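Local coordinates for hypothetical protein (Legionella pneumophila subsp. pneumophila, PDB 4JX2) that is of unknown function but is probably secreted, carries a DUF5624 domain, and combines alpha helices with a small mixed beta sheet, at residues A33-N36 with L37-D40; K53-I56 with S57-L60. All coordinates share one frame; numbering follows the deposited sequence.

Overall arrangement
Both contacts belong to the N-terminal part of the chain, more than 40 Å from its centre, and come one after the other along the sequence. Contact 1 is two consecutive turns of helix 32-41; contact 2 is the start of helix 56-66 with the loop residues that lead into it. Their centres are about 13 Å apart. The two are tied directly: Lys53 NZ makes a salt bridge with Asp40 OD1, and Ile56 N probably donates a hydrogen bond to Asp40 O. Each also packs against the second subunit, so this helical arm, remote from the five-stranded sheet, forms part of the dimer interface.

Contact 1 (A33-N36 with L37-D40); sequences AFWN and LYFD
Phe39 N donates to Trp35 O at 2.9 Å. One residue back, Tyr38 N reaches Phe34 O at 2.8 Å, and Leu37 N reaches Ala33 O at 3.1 Å; these three i to i+4 bonds join the two turns. The strongest polar partners of the Asn36 and Asp40 side chains lie outside the two segments: Asn36 OD1 is hydrogen-bonded to NE2 of Gln32, and Asp40 OD1 makes a salt bridge with NZ of Lys53.

The rings of Trp35, Tyr38 and Phe39 gather on one flank of the helix. The benzo part of the Trp35 indole lies beside the Phe39 ring with the planes only 19° apart but slid, so overlap is slight; Trp35 CE3 comes to 3.5 Å from Phe39 CE2. Against Tyr38 the same indole is turned almost square, its edge toward the phenol face in an offset edge-to-face pair with CZ3 of Trp35 3.9 Å from CD2 of Tyr38. A chi1 of -177° sends the Tyr38 phenol the same way as the indole, side by side with it. Tyr49 adds another ring to Phe39, while Thr111 and Thr114 of the second subunit pack on Trp35 and Tyr38. The arrangement is one of successive i to i+4 bonds in helix 32-41, with Trp35, Tyr38 and Phe39 as an aromatic cluster at the subunit interface.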
loop_
_atom_site.group_PDB
_atom_site.type_symbol
_atom_site.label_atom_id
_atom_site.label_comp_id
_atom_site.label_asym_id
_atom_site.label_seq_id
_atom_site.Cartn_x
_atom_site.Cartn_y
_atom_site.Cartn_z
ATOM N N ALA A 33 29.494 0.021 -24.494
ATOM C CA ALA A 33 28.806 -1.115 -25.098
ATOM C C ALA A 33 27.653 -1.569 -24.210
ATOM O O ALA A 33 26.577 -1.858 -24.737
ATOM C CB ALA A 33 29.772 -2.260 -25.346
ATOM N N PHE A 34 27.841 -1.564 -22.861
ATOM C CA PHE A 34 26.778 -1.959 -21.930
ATOM C C PHE A 34 25.608 -0.952 -21.934
ATOM O O PHE A 34 24.453 -1.369 -21.927
ATOM C CB PHE A 34 27.301 -2.169 -20.517
ATOM C CG PHE A 34 28.001 -3.488 -20.309
ATOM C CD1 PHE A 34 27.289 -4.682 -20.328
ATOM C CD2 PHE A 34 29.365 -3.538 -20.048
ATOM C CE1 PHE A 34 27.931 -5.901 -20.094
ATOM C CE2 PHE A 34 30.002 -4.755 -19.813
ATOM C CZ PHE A 34 29.278 -5.928 -19.831
ATOM N N TRP A 35 25.892 0.346 -21.977
ATOM C CA TRP A 35 24.843 1.353 -22.039
ATOM C C TRP A 35 24.059 1.212 -23.336
ATOM O O TRP A 35 22.830 1.222 -23.309
ATOM C CB TRP A 35 25.430 2.763 -21.915
ATOM C CG TRP A 35 25.606 3.251 -20.506
ATOM C CD1 TRP A 35 26.773 3.643 -19.919
ATOM C CD2 TRP A 35 24.574 3.444 -19.518
ATOM N NE1 TRP A 35 26.539 4.068 -18.625
ATOM C CE2 TRP A 35 25.200 3.943 -18.349
ATOM C CE3 TRP A 35 23.174 3.250 -19.508
ATOM C CZ2 TRP A 35 24.479 4.264 -17.190
ATOM C CZ3 TRP A 35 22.462 3.558 -18.354
ATOM C CH2 TRP A 35 23.114 4.051 -17.210
ATOM N N ASN A 36 24.762 1.024 -24.460
ATOM C CA ASN A 36 24.139 0.834 -25.772
ATOM C C ASN A 36 23.151 -0.343 -25.728
ATOM O O ASN A 36 22.000 -0.170 -26.132
ATOM C CB ASN A 36 25.195 0.643 -26.871
ATOM C CG ASN A 36 26.091 1.847 -27.076
ATOM O OD1 ASN A 36 25.887 2.927 -26.506
ATOM N ND2 ASN A 36 27.112 1.686 -27.896
ATOM N N LEU A 37 23.571 -1.495 -25.154
ATOM C CA LEU A 37 22.729 -2.678 -25.005
ATOM C C LEU A 37 21.559 -2.383 -24.076
ATOM O O LEU A 37 20.432 -2.774 -24.388
ATOM C CB LEU A 37 23.532 -3.898 -24.493
ATOM C CG LEU A 37 22.746 -5.227 -24.368
ATOM C CD1 LEU A 37 22.163 -5.650 -25.716
ATOM C CD2 LEU A 37 23.595 -6.326 -23.786
ATOM N N TYR A 38 21.818 -1.679 -22.958
ATOM C CA TYR A 38 20.797 -1.315 -21.979
ATOM C C TYR A 38 19.668 -0.501 -22.630
ATOM O O TYR A 38 18.496 -0.870 -22.528
ATOM C CB TYR A 38 21.405 -0.544 -20.791
ATOM C CG TYR A 38 20.379 -0.215 -19.729
ATOM C CD1 TYR A 38 19.946 -1.181 -18.828
ATOM C CD2 TYR A 38 19.795 1.049 -19.663
ATOM C CE1 TYR A 38 18.970 -0.895 -17.874
ATOM C CE2 TYR A 38 18.815 1.346 -18.714
ATOM C CZ TYR A 38 18.420 0.375 -17.811
ATOM O OH TYR A 38 17.448 0.665 -16.885
ATOM N N PHE A 39 20.043 0.557 -23.355
ATOM C CA PHE A 39 19.132 1.484 -24.010
ATOM C C PHE A 39 18.412 0.897 -25.229
ATOM O O PHE A 39 17.455 1.515 -25.701
ATOM C CB PHE A 39 19.880 2.763 -24.388
ATOM C CG PHE A 39 20.218 3.649 -23.209
ATOM C CD1 PHE A 39 19.295 3.868 -22.196
ATOM C CD2 PHE A 39 21.451 4.282 -23.127
ATOM C CE1 PHE A 39 19.605 4.694 -21.122
ATOM C CE2 PHE A 39 21.745 5.137 -22.068
ATOM C CZ PHE A 39 20.823 5.336 -21.073
ATOM N N ASP A 40 18.817 -0.303 -25.700
ATOM C CA ASP A 40 18.163 -1.009 -26.807
ATOM C C ASP A 40 16.782 -1.517 -26.399
ATOM O O ASP A 40 15.905 -1.646 -27.251
ATOM C CB ASP A 40 19.020 -2.196 -27.301
ATOM C CG ASP A 40 20.217 -1.835 -28.176
ATOM O OD1 ASP A 40 20.185 -0.767 -28.834
ATOM O OD2 ASP A 40 21.164 -2.620 -28.217
#

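Contact 2 (K53-I56 with S57-L60); sequences KINI and SQTL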
loop_
_atom_site.group_PDB
_atom_site.type_symbol
_atom_site.label_atom_id
_atom_site.label_comp_id
_atom_site.label_asym_id
_atom_site.label_seq_id
_atom_site.Cartn_x
_atom_site.Cartn_y
_atom_site.Cartn_z
ATOM N N LYS A 53 16.856 8.051 -30.103
ATOM C CA LYS A 53 16.691 6.607 -30.079
ATOM C C LYS A 53 15.258 6.158 -29.927
ATOM O O LYS A 53 14.498 6.746 -29.154
ATOM C CB LYS A 53 17.511 5.946 -28.958
ATOM C CG LYS A 53 17.979 4.564 -29.421
ATOM C CD LYS A 53 18.365 3.630 -28.346
ATOM C CE LYS A 53 18.184 2.211 -28.841
ATOM N NZ LYS A 53 19.171 1.800 -29.861
ATOM N N ILE A 54 14.916 5.072 -30.637
ATOM C CA ILE A 54 13.643 4.381 -30.517
ATOM C C ILE A 54 14.007 2.962 -30.082
ATOM O O ILE A 54 14.577 2.205 -30.860
ATOM C CB ILE A 54 12.721 4.459 -31.762
ATOM C CG1 ILE A 54 12.214 5.900 -31.967
ATOM C CG2 ILE A 54 11.518 3.519 -31.596
ATOM C CD1 ILE A 54 12.917 6.644 -32.970
ATOM N N ASN A 55 13.760 2.644 -28.802
ATOM C CA ASN A 55 14.107 1.342 -28.252
ATOM C C ASN A 55 12.994 0.306 -28.551
ATOM O O ASN A 55 11.966 0.642 -29.165
ATOM C CB ASN A 55 14.445 1.439 -26.747
ATOM C CG ASN A 55 13.328 1.790 -25.814
ATOM O OD1 ASN A 55 12.137 1.574 -26.076
ATOM N ND2 ASN A 55 13.709 2.253 -24.643
ATOM N N ILE A 56 13.218 -0.953 -28.121
ATOM C CA ILE A 56 12.307 -2.058 -28.398
ATOM C C ILE A 56 10.923 -1.832 -27.686
ATOM O O ILE A 56 9.879 -2.041 -28.325
ATOM C CB ILE A 56 13.010 -3.406 -28.095
ATOM C CG1 ILE A 56 14.057 -3.691 -29.216
ATOM C CG2 ILE A 56 12.011 -4.552 -27.997
ATOM C CD1 ILE A 56 15.206 -4.630 -28.883
ATOM N N SER A 57 10.922 -1.315 -26.428
ATOM C CA SER A 57 9.685 -1.004 -25.690
ATOM C C SER A 57 8.820 0.009 -26.455
ATOM O O SER A 57 7.620 -0.217 -26.615
ATOM C CB SER A 57 9.996 -0.474 -24.297
ATOM O OG SER A 57 10.732 -1.428 -23.549
ATOM N N GLN A 58 9.445 1.075 -26.992
ATOM C CA GLN A 58 8.786 2.122 -27.782
ATOM C C GLN A 58 8.198 1.567 -29.092
ATOM O O GLN A 58 7.074 1.917 -29.447
ATOM C CB GLN A 58 9.756 3.264 -28.074
ATOM C CG GLN A 58 10.045 4.100 -26.838
ATOM C CD GLN A 58 11.130 5.114 -27.052
ATOM O OE1 GLN A 58 12.202 4.825 -27.601
ATOM N NE2 GLN A 58 10.885 6.316 -26.570
ATOM N N THR A 59 8.938 0.685 -29.782
ATOM C CA THR A 59 8.473 0.030 -31.006
ATOM C C THR A 59 7.235 -0.814 -30.684
ATOM O O THR A 59 6.248 -0.722 -31.418
ATOM C CB THR A 59 9.597 -0.793 -31.626
ATOM O OG1 THR A 59 10.706 0.077 -31.831
ATOM C CG2 THR A 59 9.186 -1.465 -32.935
ATOM N N LEU A 60 7.272 -1.602 -29.580
ATOM C CA LEU A 60 6.115 -2.402 -29.159
ATOM C C LEU A 60 4.917 -1.504 -28.936
ATOM O O LEU A 60 3.838 -1.787 -29.450
ATOM C CB LEU A 60 6.391 -3.224 -27.885
ATOM C CG LEU A 60 5.195 -4.023 -27.357
ATOM C CD1 LEU A 60 4.822 -5.126 -28.309
ATOM C CD2 LEU A 60 5.472 -4.588 -25.995
#
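Asn55 and Gln58 grip each other reciprocally where the loop turns into the helix. The side-chain oxygen OD1 of Asn55 accepts from Gln58 N at 2.9 Å, the donor lying nearly in line with the side-chain carbonyl (174°). In return, Gln58 OE1 takes the backbone N-H of Asn55, also at 2.9 Å, on a lone pair in the plane of its amide. The torsions explain the fit: Asn55 CG sits between its own N and carbonyl carbon (chi1 67°), which turns OD1 to the first turn of the helix, while the extended chain of Gln58 carries OE1 back to the loop. The two side chains cross at about a right angle, their amide planes 54° apart.

Asn55 O is gripped twice by Thr59. Thr59 N donates to Asn55 O at 3.1 Å, the opening i to i+4 bond, and Thr59 OG1 donates to the same Asn55 O at 3.0 Å, from above the carbonyl plane. Leu60 N to Ile56 O, at 2.9 Å, continues the helix. Of the Ile54 side chain, the CG2 branch meets the helix, crossing Gln58 and Thr59 at about a right angle, 3.5 Å from Thr59 OG1 and 3.9 Å from Gln58 CB.

Further out, Asp44 accepts from Asn55 ND2, which helps to fix the rotation of the capping amide, and Ser57 OG is bonded to Phe41 O at the end of the preceding helix. Gln140 of the second subunit donates to Ile54 O, and Tyr125 of that subunit packs on Ile56 and Ser57. With Asn55 as N-cap and Gln58 answering it three residues later, the arrangement is a capping box that starts helix 56-66.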